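PDB 2I7G: monooxygenase from Agrobacterium tumefaciens, which probably catalyses a flavin-dependent oxidation, its substrate not being established here, and belongs to the luciferase-like monooxygenases. Local coordinates for residues F29-P34 against M334-M339; T252-H257 against G323-D328; I260-D265 against I348-T353. All blocks are in the same frame, centred on the assembly; numbering follows the deposited sequence.

Interaction 1: F29-P34 against M334-M339; sequences FADVNP and MAIGLM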
ATOM      1  N   PHE B  29       6.152   9.072 -12.757  1.00 22.81           N
ATOM      2  CA  PHE B  29       6.008   9.669 -11.451  1.00 23.72           C
ATOM      3  C   PHE B  29       4.562  10.073 -11.172  1.00 24.91           C
ATOM      4  O   PHE B  29       4.252  10.506 -10.032  1.00 25.71           O
ATOM      5  CB  PHE B  29       6.924  10.907 -11.319  1.00 24.01           C
ATOM      6  CG  PHE B  29       8.401  10.605 -11.489  1.00 23.65           C
ATOM      7  CD1 PHE B  29       8.895   9.309 -11.319  1.00 25.07           C
ATOM      8  CD2 PHE B  29       9.295  11.631 -11.805  1.00 26.81           C
ATOM      9  CE1 PHE B  29      10.267   9.027 -11.440  1.00 24.85           C
ATOM     10  CE2 PHE B  29      10.648  11.382 -11.950  1.00 28.03           C
ATOM     11  CZ  PHE B  29      11.157  10.072 -11.783  1.00 26.21           C
ATOM     12  N   ALA B  30       3.705   9.936 -12.204  1.00 23.56           N
ATOM     13  CA  ALA B  30       2.280  10.238 -12.096  1.00 24.66           C
ATOM     14  C   ALA B  30       2.103  11.711 -11.703  1.00 23.94           C
ATOM     15  O   ALA B  30       1.502  12.046 -10.673  1.00 23.55           O
ATOM     16  CB  ALA B  30       1.604   9.294 -11.078  1.00 23.61           C
ATOM     17  N   ASP B  31       2.631  12.579 -12.562  1.00 23.80           N
ATOM     18  CA  ASP B  31       2.481  14.047 -12.485  1.00 24.92           C
ATOM     19  C   ASP B  31       1.008  14.436 -12.536  1.00 24.33           C
ATOM     20  O   ASP B  31       0.215  13.840 -13.265  1.00 23.97           O
ATOM     21  CB  ASP B  31       3.210  14.682 -13.689  1.00 26.02           C
ATOM     22  CG  ASP B  31       4.634  14.100 -13.910  1.00 29.68           C
ATOM     23  OD1 ASP B  31       5.562  14.893 -14.168  1.00 32.87           O
ATOM     24  OD2 ASP B  31       4.848  12.866 -13.809  1.00 36.54           O
ATOM     25  N   VAL B  32       0.667  15.461 -11.766  1.00 24.04           N
ATOM     26  CA  VAL B  32      -0.626  16.108 -11.821  1.00 25.06           C
ATOM     27  C   VAL B  32      -0.473  17.632 -12.000  1.00 25.59           C
ATOM     28  O   VAL B  32       0.607  18.222 -11.785  1.00 24.65           O
ATOM     29  CB  VAL B  32      -1.496  15.798 -10.554  1.00 24.58           C
ATOM     30  CG1 VAL B  32      -1.746  14.269 -10.460  1.00 26.08           C
ATOM     31  CG2 VAL B  32      -0.826  16.311  -9.263  1.00 24.91           C
ATOM     32  N   ASN B  33      -1.572  18.256 -12.386  1.00 27.16           N
ATOM     33  CA  ASN B  33      -1.649  19.699 -12.393  1.00 28.33           C
ATOM     34  C   ASN B  33      -1.587  20.209 -10.954  1.00 29.60           C
ATOM     35  O   ASN B  33      -2.451  19.869 -10.142  1.00 29.25           O
ATOM     36  CB  ASN B  33      -2.926  20.166 -13.067  1.00 28.17           C
ATOM     37  CG  ASN B  33      -2.909  21.664 -13.337  1.00 30.29           C
ATOM     38  OD1 ASN B  33      -2.193  22.417 -12.665  1.00 29.59           O
ATOM     39  ND2 ASN B  33      -3.684  22.101 -14.316  1.00 30.05           N
ATOM     40  N   PRO B  34      -0.559  21.015 -10.632  1.00 30.96           N
ATOM     41  CA  PRO B  34      -0.429  21.530  -9.284  1.00 32.55           C
ATOM     42  C   PRO B  34      -1.482  22.623  -9.028  1.00 33.36           C
ATOM     43  O   PRO B  34      -1.678  22.999  -7.887  1.00 34.46           O
ATOM     44  CB  PRO B  34       0.977  22.144  -9.285  1.00 32.86           C
ATOM     45  CG  PRO B  34       1.203  22.572 -10.706  1.00 32.89           C
ATOM     46  CD  PRO B  34       0.494  21.528 -11.538  1.00 32.19           C
HETATM   47  N   MSE B 334       7.533   8.301 -20.460  0.50 23.65           N
HETATM   48  CA  MSE B 334       6.818   9.165 -21.421  0.50 23.97           C
HETATM   49  C   MSE B 334       5.831  10.079 -20.692  0.50 24.92           C
HETATM   50  O   MSE B 334       5.698  11.277 -21.003  0.50 24.69           O
HETATM   51  CB  MSE B 334       6.018   8.309 -22.423  0.50 24.00           C
HETATM   52  CG  MSE B 334       6.816   7.244 -23.148  0.50 22.80           C
HETATM   53 SE   MSE B 334       5.779   6.328 -24.565  0.35 24.16          SE
HETATM   54  CE  MSE B 334       4.435   5.495 -23.473  0.50 26.61           C
ATOM     55  N   ALA B 335       5.103   9.499 -19.733  1.00 25.33           N
ATOM     56  CA  ALA B 335       3.988  10.225 -19.079  1.00 26.03           C
ATOM     57  C   ALA B 335       4.629  11.217 -18.098  1.00 27.73           C
ATOM     58  O   ALA B 335       4.966  10.855 -16.945  1.00 28.43           O
ATOM     59  CB  ALA B 335       3.065   9.247 -18.366  1.00 26.89           C
ATOM     60  N   ILE B 336       4.862  12.430 -18.602  1.00 27.75           N
ATOM     61  CA  ILE B 336       5.564  13.510 -17.865  1.00 27.95           C
ATOM     62  C   ILE B 336       4.686  14.754 -17.896  1.00 29.12           C
ATOM     63  O   ILE B 336       3.954  14.967 -18.862  1.00 28.82           O
ATOM     64  CB  ILE B 336       6.934  13.794 -18.533  1.00 27.84           C
ATOM     65  CG1 ILE B 336       7.828  12.556 -18.453  1.00 27.52           C
ATOM     66  CG2 ILE B 336       7.687  14.970 -17.872  1.00 27.89           C
ATOM     67  CD1 ILE B 336       9.008  12.654 -19.369  1.00 28.25           C
ATOM     68  N   GLY B 337       4.736  15.569 -16.836  1.00 28.66           N
ATOM     69  CA  GLY B 337       3.975  16.816 -16.786  1.00 30.37           C
ATOM     70  C   GLY B 337       2.501  16.602 -17.139  1.00 29.70           C
ATOM     71  O   GLY B 337       1.839  15.689 -16.623  1.00 30.37           O
ATOM     72  N   LEU B 338       1.986  17.435 -18.024  1.00 28.32           N
ATOM     73  CA  LEU B 338       0.575  17.399 -18.361  1.00 29.00           C
ATOM     74  C   LEU B 338       0.353  16.765 -19.739  1.00 28.59           C
ATOM     75  O   LEU B 338      -0.594  17.139 -20.442  1.00 28.87           O
ATOM     76  CB  LEU B 338      -0.031  18.817 -18.308  1.00 28.78           C
ATOM     77  CG  LEU B 338       0.220  19.655 -17.026  1.00 30.14           C
ATOM     78  CD1 LEU B 338      -0.557  20.976 -17.023  1.00 31.50           C
ATOM     79  CD2 LEU B 338      -0.054  18.804 -15.774  1.00 32.65           C
HETATM   80  N   MSE B 339       1.217  15.821 -20.122  1.00 28.27           N
HETATM   81  CA  MSE B 339       0.999  15.081 -21.392  1.00 27.80           C
HETATM   82  C   MSE B 339      -0.437  14.569 -21.388  1.00 27.77           C
HETATM   83  O   MSE B 339      -0.868  13.936 -20.406  1.00 28.27           O
HETATM   84  CB  MSE B 339       1.910  13.861 -21.534  1.00 26.95           C
HETATM   85  CG  MSE B 339       3.359  14.124 -21.928  1.00 27.71           C
HETATM   86 SE   MSE B 339       3.394  14.967 -23.710  0.55 29.78          SE
HETATM   87  CE  MSE B 339       2.881  13.395 -24.765  1.00 30.95           C
TER
HETATM   88  O   HOH W   1       6.601  11.017 -14.801  1.00 23.02           O
HETATM   89  O   HOH W   2      -0.941  14.921 -15.470  1.00 31.55           O
HETATM   90  O   HOH W   3       2.592  11.621 -15.579  1.00 32.66           O
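D31 reaches from the loop after strand 23-28 to the backbone of G337, in the loop after strand 329-333, and its side chain can be followed atom by atom. CB already lies 3.4 Å from G337 O. Beyond it, CG stands 3.3 Å from G337 N, because a chi1 of -47° sets CG beside the backbone N of D31 and carries the carboxylate over the turn. OD1 then takes the G337 N-H in a hydrogen bond of 2.9 Å, fairly straight at 152°. The donor comes from above the carboxylate, 69° out of its plane. The same oxygen also forms a salt bridge with R281. OD2 is held by ordered water between the loops: water 1 donates to it at 2.7 Å, and this water also donates to A335 O and accepts from F29 N. Water 3 donates to OD2 as well. A second bridge, water 2, donates to both backbone oxygens, D31 O and G337 O.

Further along, a methyl group of L338 packs on the N33 backbone, CD2 lying 3.8 Å from N33 N, while the amide oxygen of N33 bonds to N35 N. G337 sits inside the type II' turn I336-M339, and its positive phi is one that glycine adopts readily.

The two loops leave neighbouring parallel strands at their C-terminal ends, the rim where TIM barrels carry their active sites. One carboxylate serves a backbone N-H, an arginine and ordered water together, so the loops are joined through polar groups and water more than through greasy contact.

Interaction 2: T252-H257 against G323-D328; sequences TSINVH and GVFKND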
ATOM      1  N   THR B 252      21.656  -5.094 -15.703  1.00 25.29           N
ATOM      2  CA  THR B 252      21.712  -3.660 -15.903  1.00 24.67           C
ATOM      3  C   THR B 252      20.477  -3.184 -16.645  1.00 24.07           C
ATOM      4  O   THR B 252      19.924  -3.875 -17.524  1.00 24.33           O
ATOM      5  CB  THR B 252      23.002  -3.244 -16.667  1.00 24.81           C
ATOM      6  OG1 THR B 252      23.036  -3.925 -17.924  1.00 26.83           O
ATOM      7  CG2 THR B 252      24.298  -3.598 -15.843  1.00 25.17           C
ATOM      8  N   SER B 253      20.059  -1.970 -16.328  1.00 23.00           N
ATOM      9  CA  SER B 253      18.952  -1.332 -17.018  1.00 23.15           C
ATOM     10  C   SER B 253      19.401   0.094 -17.358  1.00 22.31           C
ATOM     11  O   SER B 253      20.243   0.714 -16.653  1.00 21.41           O
ATOM     12  CB  SER B 253      17.722  -1.262 -16.068  1.00 23.42           C
ATOM     13  OG  SER B 253      16.635  -0.689 -16.760  1.00 29.97           O
ATOM     14  N   ILE B 254      18.820   0.635 -18.419  1.00 22.35           N
ATOM     15  CA  ILE B 254      18.889   2.088 -18.606  1.00 23.96           C
ATOM     16  C   ILE B 254      17.481   2.670 -18.493  1.00 23.69           C
ATOM     17  O   ILE B 254      16.497   2.084 -18.992  1.00 24.60           O
ATOM     18  CB  ILE B 254      19.622   2.518 -19.897  1.00 23.66           C
ATOM     19  CG1 ILE B 254      18.829   2.114 -21.162  1.00 24.16           C
ATOM     20  CG2 ILE B 254      21.120   1.993 -19.892  1.00 22.48           C
ATOM     21  CD1 ILE B 254      19.491   2.562 -22.498  1.00 23.90           C
ATOM     22  N   ASN B 255      17.386   3.809 -17.811  1.00 23.65           N
ATOM     23  CA  ASN B 255      16.112   4.469 -17.542  1.00 23.13           C
ATOM     24  C   ASN B 255      16.186   5.815 -18.271  1.00 23.72           C
ATOM     25  O   ASN B 255      17.025   6.633 -17.946  1.00 23.42           O
ATOM     26  CB  ASN B 255      15.974   4.748 -16.050  1.00 23.11           C
ATOM     27  CG  ASN B 255      15.823   3.492 -15.207  1.00 27.12           C
ATOM     28  OD1 ASN B 255      15.872   2.370 -15.694  1.00 29.30           O
ATOM     29  ND2 ASN B 255      15.659   3.706 -13.898  1.00 26.62           N
ATOM     30  N   VAL B 256      15.327   6.013 -19.262  1.00 22.47           N
ATOM     31  CA  VAL B 256      15.436   7.169 -20.137  1.00 22.90           C
ATOM     32  C   VAL B 256      14.075   7.869 -20.287  1.00 23.39           C
ATOM     33  O   VAL B 256      13.004   7.257 -20.062  1.00 24.88           O
ATOM     34  CB  VAL B 256      15.943   6.742 -21.552  1.00 23.41           C
ATOM     35  CG1 VAL B 256      17.222   5.942 -21.429  1.00 22.55           C
ATOM     36  CG2 VAL B 256      14.883   5.918 -22.336  1.00 24.47           C
ATOM     37  N   HIS B 257      14.136   9.123 -20.720  1.00 22.37           N
ATOM     38  CA  HIS B 257      12.932   9.857 -21.070  1.00 23.75           C
ATOM     39  C   HIS B 257      12.703   9.760 -22.559  1.00 23.55           C
ATOM     40  O   HIS B 257      13.655   9.638 -23.333  1.00 22.19           O
ATOM     41  CB  HIS B 257      13.055  11.311 -20.644  1.00 24.00           C
ATOM     42  CG  HIS B 257      13.169  11.469 -19.161  1.00 28.62           C
ATOM     43  ND1 HIS B 257      14.325  11.898 -18.541  1.00 34.89           N
ATOM     44  CD2 HIS B 257      12.294  11.184 -18.166  1.00 33.67           C
ATOM     45  CE1 HIS B 257      14.142  11.905 -17.229  1.00 32.79           C
ATOM     46  NE2 HIS B 257      12.915  11.497 -16.977  1.00 32.86           N
ATOM     47  N   GLY B 323      23.894  -2.186 -28.131  1.00 24.02           N
ATOM     48  CA  GLY B 323      25.248  -2.505 -28.608  1.00 24.91           C
ATOM     49  C   GLY B 323      26.271  -1.792 -27.731  1.00 25.24           C
ATOM     50  O   GLY B 323      27.378  -2.281 -27.527  1.00 25.91           O
ATOM     51  N   VAL B 324      25.880  -0.643 -27.187  1.00 25.00           N
ATOM     52  CA  VAL B 324      26.760   0.177 -26.371  1.00 24.96           C
ATOM     53  C   VAL B 324      26.821  -0.317 -24.904  1.00 25.79           C
ATOM     54  O   VAL B 324      27.919  -0.477 -24.341  1.00 25.44           O
ATOM     55  CB  VAL B 324      26.356   1.658 -26.449  1.00 25.67           C
ATOM     56  CG1 VAL B 324      27.127   2.501 -25.400  1.00 26.78           C
ATOM     57  CG2 VAL B 324      26.552   2.198 -27.872  1.00 25.79           C
ATOM     58  N   PHE B 325      25.654  -0.591 -24.329  1.00 24.14           N
ATOM     59  CA  PHE B 325      25.506  -0.874 -22.892  1.00 23.97           C
ATOM     60  C   PHE B 325      25.439  -2.351 -22.516  1.00 23.95           C
ATOM     61  O   PHE B 325      25.662  -2.700 -21.341  1.00 24.34           O
ATOM     62  CB  PHE B 325      24.204  -0.238 -22.366  1.00 23.05           C
ATOM     63  CG  PHE B 325      24.223   1.249 -22.331  1.00 25.75           C
ATOM     64  CD1 PHE B 325      25.174   1.928 -21.563  1.00 28.78           C
ATOM     65  CD2 PHE B 325      23.267   1.981 -23.017  1.00 23.94           C
ATOM     66  CE1 PHE B 325      25.174   3.342 -21.499  1.00 29.32           C
ATOM     67  CE2 PHE B 325      23.257   3.375 -22.965  1.00 26.37           C
ATOM     68  CZ  PHE B 325      24.211   4.063 -22.211  1.00 24.85           C
ATOM     69  N   LYS B 326      25.002  -3.174 -23.466  1.00 23.48           N
ATOM     70  CA  LYS B 326      24.604  -4.570 -23.252  1.00 24.86           C
ATOM     71  C   LYS B 326      23.624  -4.683 -22.085  1.00 23.99           C
ATOM     72  O   LYS B 326      23.690  -5.598 -21.265  1.00 24.71           O
ATOM     73  CB  LYS B 326      25.818  -5.498 -23.042  1.00 25.86           C
ATOM     74  CG  LYS B 326      26.907  -5.425 -24.136  1.00 29.97           C
ATOM     75  CD  LYS B 326      26.337  -5.772 -25.526  1.00 33.58           C
ATOM     76  CE  LYS B 326      27.437  -5.806 -26.598  1.00 32.97           C
ATOM     77  NZ  LYS B 326      28.663  -6.468 -26.022  1.00 37.68           N
ATOM     78  N   ASN B 327      22.730  -3.715 -21.991  1.00 23.01           N
ATOM     79  CA  ASN B 327      21.756  -3.717 -20.921  1.00 22.41           C
ATOM     80  C   ASN B 327      20.720  -4.825 -21.072  1.00 23.10           C
ATOM     81  O   ASN B 327      20.295  -5.135 -22.193  1.00 23.69           O
ATOM     82  CB  ASN B 327      21.048  -2.350 -20.854  1.00 21.84           C
ATOM     83  CG  ASN B 327      20.419  -1.921 -22.215  1.00 21.57           C
ATOM     84  OD1 ASN B 327      21.097  -1.838 -23.249  1.00 19.64           O
ATOM     85  ND2 ASN B 327      19.112  -1.645 -22.205  1.00 21.78           N
ATOM     86  N   ASP B 328      20.280  -5.361 -19.932  1.00 23.01           N
ATOM     87  CA  ASP B 328      19.207  -6.392 -19.838  1.00 23.70           C
ATOM     88  C   ASP B 328      17.786  -5.830 -19.871  1.00 23.28           C
ATOM     89  O   ASP B 328      16.818  -6.544 -20.157  1.00 24.48           O
ATOM     90  CB  ASP B 328      19.359  -7.127 -18.515  1.00 23.65           C
ATOM     91  CG  ASP B 328      20.706  -7.793 -18.418  1.00 27.04           C
ATOM     92  OD1 ASP B 328      20.955  -8.757 -19.175  1.00 31.45           O
ATOM     93  OD2 ASP B 328      21.533  -7.303 -17.630  1.00 29.71           O
TER
HETATM   94  O   HOH W   4      24.022  -6.678 -17.968  1.00 42.65           O
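Two first torsions set up the meeting of T252 and I254 with the 323-328 segment. At D328 a chi1 of -60° swings CG beside its own backbone N and sends the carboxylate toward the start of the strand; at I254 a chi1 of 67° wedges CG1 between N and the carbonyl carbon, leaving CG2 directed at F325.

The polar half is a two-way grip on T252. Its N-H goes to D328 OD2 at 2.9 Å and 159°, using the anti lone pair of that oxygen, and its carbonyl O accepts from D328 N, also at 2.9 Å. Both main-chain groups of one residue are thus answered by the backbone and side chain of another. T252 OG1 packs 3.3 Å from N327 CA and is hydrogen-bonded to water 4, which sits beside D328 OD2 as well.

The apolar half is a CH-pi contact. I254 crosses F325 at about a right angle, and its CG2 stands over one ring face, 4.0 Å from the centroid; V324 CG1 covers the opposite face, and the F233 ring from helix 230-242 meets F325 too. N327 fills the space between the halves, with CB 3.8 Å from T252 O and ND2 3.9 Å from I254 CG1, while that amide nitrogen hydrogen-bonds to R329 O.

K326, with positive phi, takes the chain out of helix 311-325, and D328 delivers it to strand 329-333, the parallel neighbour of 252-260. The helix thus completes a beta-alpha-beta crossover with a long insertion, as in a TIM barrel, pinned at the N-terminal edge of the strands.

Interaction 3: I260-D265 against I348-T353; sequences IADTTD and IELYGT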
ATOM      1  N   ILE B 260       6.782   7.930 -27.887  1.00 22.09           N
ATOM      2  CA  ILE B 260       6.546   7.264 -29.183  1.00 22.00           C
ATOM      3  C   ILE B 260       5.211   7.759 -29.749  1.00 22.29           C
ATOM      4  O   ILE B 260       4.210   7.849 -29.016  1.00 22.08           O
ATOM      5  CB  ILE B 260       6.536   5.725 -29.006  1.00 23.36           C
ATOM      6  CG1 ILE B 260       7.893   5.224 -28.453  1.00 23.42           C
ATOM      7  CG2 ILE B 260       6.164   5.037 -30.319  1.00 23.18           C
ATOM      8  CD1 ILE B 260       7.811   3.921 -27.683  1.00 24.51           C
ATOM      9  N   ALA B 261       5.178   8.084 -31.044  1.00 21.25           N
ATOM     10  CA  ALA B 261       3.920   8.477 -31.673  1.00 22.25           C
ATOM     11  C   ALA B 261       3.928   7.966 -33.103  1.00 21.47           C
ATOM     12  O   ALA B 261       4.885   7.302 -33.527  1.00 21.82           O
ATOM     13  CB  ALA B 261       3.711  10.040 -31.649  1.00 21.90           C
ATOM     14  N   ASP B 262       2.864   8.259 -33.833  1.00 20.58           N
ATOM     15  CA  ASP B 262       2.695   7.657 -35.147  1.00 20.47           C
ATOM     16  C   ASP B 262       3.722   8.184 -36.146  1.00 21.33           C
ATOM     17  O   ASP B 262       4.007   7.505 -37.151  1.00 22.06           O
ATOM     18  CB  ASP B 262       1.280   7.897 -35.644  1.00 20.91           C
ATOM     19  CG  ASP B 262       0.282   6.948 -34.961  1.00 24.74           C
ATOM     20  OD1 ASP B 262       0.204   5.772 -35.409  1.00 28.83           O
ATOM     21  OD2 ASP B 262      -0.384   7.345 -33.966  1.00 24.90           O
ATOM     22  N   THR B 263       4.204   9.411 -35.910  1.00 20.53           N
ATOM     23  CA  THR B 263       5.280   9.978 -36.736  1.00 20.53           C
ATOM     24  C   THR B 263       6.278  10.655 -35.803  1.00 20.30           C
ATOM     25  O   THR B 263       5.958  10.986 -34.634  1.00 20.32           O
ATOM     26  CB  THR B 263       4.819  11.036 -37.763  1.00 21.13           C
ATOM     27  OG1 THR B 263       4.440  12.239 -37.078  1.00 22.40           O
ATOM     28  CG2 THR B 263       3.616  10.538 -38.661  1.00 19.46           C
ATOM     29  N   THR B 264       7.480  10.853 -36.316  1.00 20.15           N
ATOM     30  CA  THR B 264       8.547  11.429 -35.474  1.00 21.37           C
ATOM     31  C   THR B 264       8.209  12.882 -35.145  1.00 22.44           C
ATOM     32  O   THR B 264       8.391  13.304 -33.985  1.00 21.54           O
ATOM     33  CB  THR B 264       9.887  11.300 -36.165  1.00 23.12           C
ATOM     34  OG1 THR B 264      10.250   9.915 -36.151  1.00 23.93           O
ATOM     35  CG2 THR B 264      10.952  12.145 -35.411  1.00 20.87           C
ATOM     36  N   ASP B 265       7.713  13.634 -36.148  1.00 22.19           N
ATOM     37  CA  ASP B 265       7.261  15.013 -35.901  1.00 24.35           C
ATOM     38  C   ASP B 265       6.128  15.100 -34.889  1.00 24.04           C
ATOM     39  O   ASP B 265       6.127  16.017 -34.033  1.00 23.58           O
ATOM     40  CB  ASP B 265       6.868  15.756 -37.183  1.00 25.23           C
ATOM     41  CG  ASP B 265       8.079  16.115 -38.052  1.00 27.82           C
ATOM     42  OD1 ASP B 265       9.223  16.168 -37.552  1.00 33.48           O
ATOM     43  OD2 ASP B 265       7.870  16.386 -39.250  1.00 37.08           O
ATOM     44  N   ILE B 348       1.782   4.012 -25.599  1.00 21.25           N
ATOM     45  CA  ILE B 348       1.930   2.699 -24.961  1.00 22.15           C
ATOM     46  C   ILE B 348       1.559   1.584 -25.950  1.00 21.77           C
ATOM     47  O   ILE B 348       2.275   0.552 -26.088  1.00 21.92           O
ATOM     48  CB  ILE B 348       1.080   2.592 -23.692  1.00 22.34           C
ATOM     49  CG1 ILE B 348       1.710   3.438 -22.556  1.00 23.52           C
ATOM     50  CG2 ILE B 348       1.032   1.135 -23.196  1.00 22.03           C
ATOM     51  CD1 ILE B 348       0.746   3.655 -21.365  1.00 22.40           C
ATOM     52  N   GLU B 349       0.438   1.775 -26.644  0.50 22.72           N
ATOM     53  CA  GLU B 349       0.035   0.843 -27.696  0.50 22.64           C
ATOM     54  C   GLU B 349       1.141   0.649 -28.735  0.50 22.37           C
ATOM     55  O   GLU B 349       1.513  -0.484 -29.040  0.50 21.69           O
ATOM     56  CB  GLU B 349      -1.268   1.288 -28.371  0.50 23.79           C
ATOM     57  CG  GLU B 349      -1.600   0.441 -29.600  0.50 26.76           C
ATOM     58  CD  GLU B 349      -3.024  -0.122 -29.611  0.50 32.57           C
ATOM     59  OE1 GLU B 349      -3.463  -0.713 -28.591  0.50 34.57           O
ATOM     60  OE2 GLU B 349      -3.686  -0.016 -30.665  0.50 33.51           O
ATOM     61  N   LEU B 350       1.674   1.751 -29.262  1.00 21.69           N
ATOM     62  CA  LEU B 350       2.769   1.669 -30.258  1.00 22.57           C
ATOM     63  C   LEU B 350       4.028   1.022 -29.689  1.00 22.16           C
ATOM     64  O   LEU B 350       4.713   0.240 -30.374  1.00 22.58           O
ATOM     65  CB  LEU B 350       3.078   3.049 -30.834  1.00 23.06           C
ATOM     66  CG  LEU B 350       1.975   3.623 -31.732  1.00 23.02           C
ATOM     67  CD1 LEU B 350       2.346   5.071 -32.019  1.00 23.10           C
ATOM     68  CD2 LEU B 350       1.769   2.804 -33.047  1.00 22.96           C
ATOM     69  N   TYR B 351       4.338   1.351 -28.435  1.00 21.94           N
ATOM     70  CA  TYR B 351       5.480   0.747 -27.732  1.00 22.45           C
ATOM     71  C   TYR B 351       5.350  -0.801 -27.694  1.00 22.68           C
ATOM     72  O   TYR B 351       6.271  -1.526 -28.123  1.00 24.08           O
ATOM     73  CB  TYR B 351       5.574   1.376 -26.331  1.00 23.62           C
ATOM     74  CG  TYR B 351       6.831   1.088 -25.539  1.00 22.68           C
ATOM     75  CD1 TYR B 351       7.982   0.539 -26.142  1.00 23.45           C
ATOM     76  CD2 TYR B 351       6.862   1.371 -24.163  1.00 23.70           C
ATOM     77  CE1 TYR B 351       9.151   0.283 -25.366  1.00 22.35           C
ATOM     78  CE2 TYR B 351       8.030   1.144 -23.393  1.00 21.93           C
ATOM     79  CZ  TYR B 351       9.151   0.599 -23.997  1.00 23.00           C
ATOM     80  OH  TYR B 351      10.283   0.386 -23.242  1.00 22.89           O
ATOM     81  N   GLY B 352       4.209  -1.311 -27.232  1.00 22.48           N
ATOM     82  CA  GLY B 352       4.040  -2.769 -27.091  1.00 23.94           C
ATOM     83  C   GLY B 352       3.854  -3.481 -28.415  1.00 24.69           C
ATOM     84  O   GLY B 352       4.350  -4.606 -28.600  1.00 24.54           O
ATOM     85  N   THR B 353       3.173  -2.845 -29.363  1.00 24.73           N
ATOM     86  CA  THR B 353       2.793  -3.557 -30.584  1.00 25.69           C
ATOM     87  C   THR B 353       3.761  -3.377 -31.758  1.00 27.02           C
ATOM     88  O   THR B 353       3.782  -4.225 -32.668  1.00 27.44           O
ATOM     89  CB  THR B 353       1.346  -3.238 -31.039  1.00 26.67           C
ATOM     90  OG1 THR B 353       1.288  -1.880 -31.517  1.00 27.76           O
ATOM     91  CG2 THR B 353       0.374  -3.453 -29.868  1.00 23.83           C
TER
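I260 and L350 run alongside each other in opposite directions where the end of barrel strand 252-260 meets helix 341-363, the last helix on the outside of the TIM barrel. Sliding past in this way brings I260 CG2 to 3.7 Å from L350 CB. The other branch of the isoleucine goes to the next residue of the helix: CD1 rests 3.6 Å from Y351 CB and only slightly farther from CG and CD1 of the ring, the two side chains crossing at about a right angle. I260 therefore fits against two consecutive helix residues, one with each branch.

Y351 touches I260 with its root and sends its tip elsewhere. With chi1 at -169°, CG lies anti to the backbone N and the ring heads for the barrel strands. There it packs on L24 and L26 of strand 23-28 and on F330 and L332 of strand 329-333, and its OH hydrogen-bonds to G25 O. The phenol is thereby tied to a strand on the far side of 329-333 from I260.

L350 also reaches D262, in the loop that leads into helix 264-272. It meets D262 at roughly a right angle, with CD1 4.1 Å from OD2, a loose contact at the exposed margin. The charge of D262 is answered by a salt bridge from OD1 to R346, one turn earlier in the same helix as L350. P311 also lies against both I260 and L350. Just before the aspartate in the chain, the leucine pushes in more closely, with L350 CD1 3.5 Å from A261 C.

In the fold
From the N terminus, the loop 29-34 follows the first barrel strand and waits for 334-339; interaction 1 thus closes a loop of about 300 residues and joins the loops after the first and last barrel strands, 23-28 and 329-333. Interaction 2 is nested inside that loop, tying the start of strand 252-260 to the exit of helix 311-325 at the opposite end of the strands. Interaction 3 begins a few residues later on the same strand but reaches forward, tying the strand's end to helix 341-363 and crossing both others. Interaction 1 touches both others directly, I336 CD1 lying 3.8 Å from H257 CD2 and M334 CE 3.5 Å from I348 CG1.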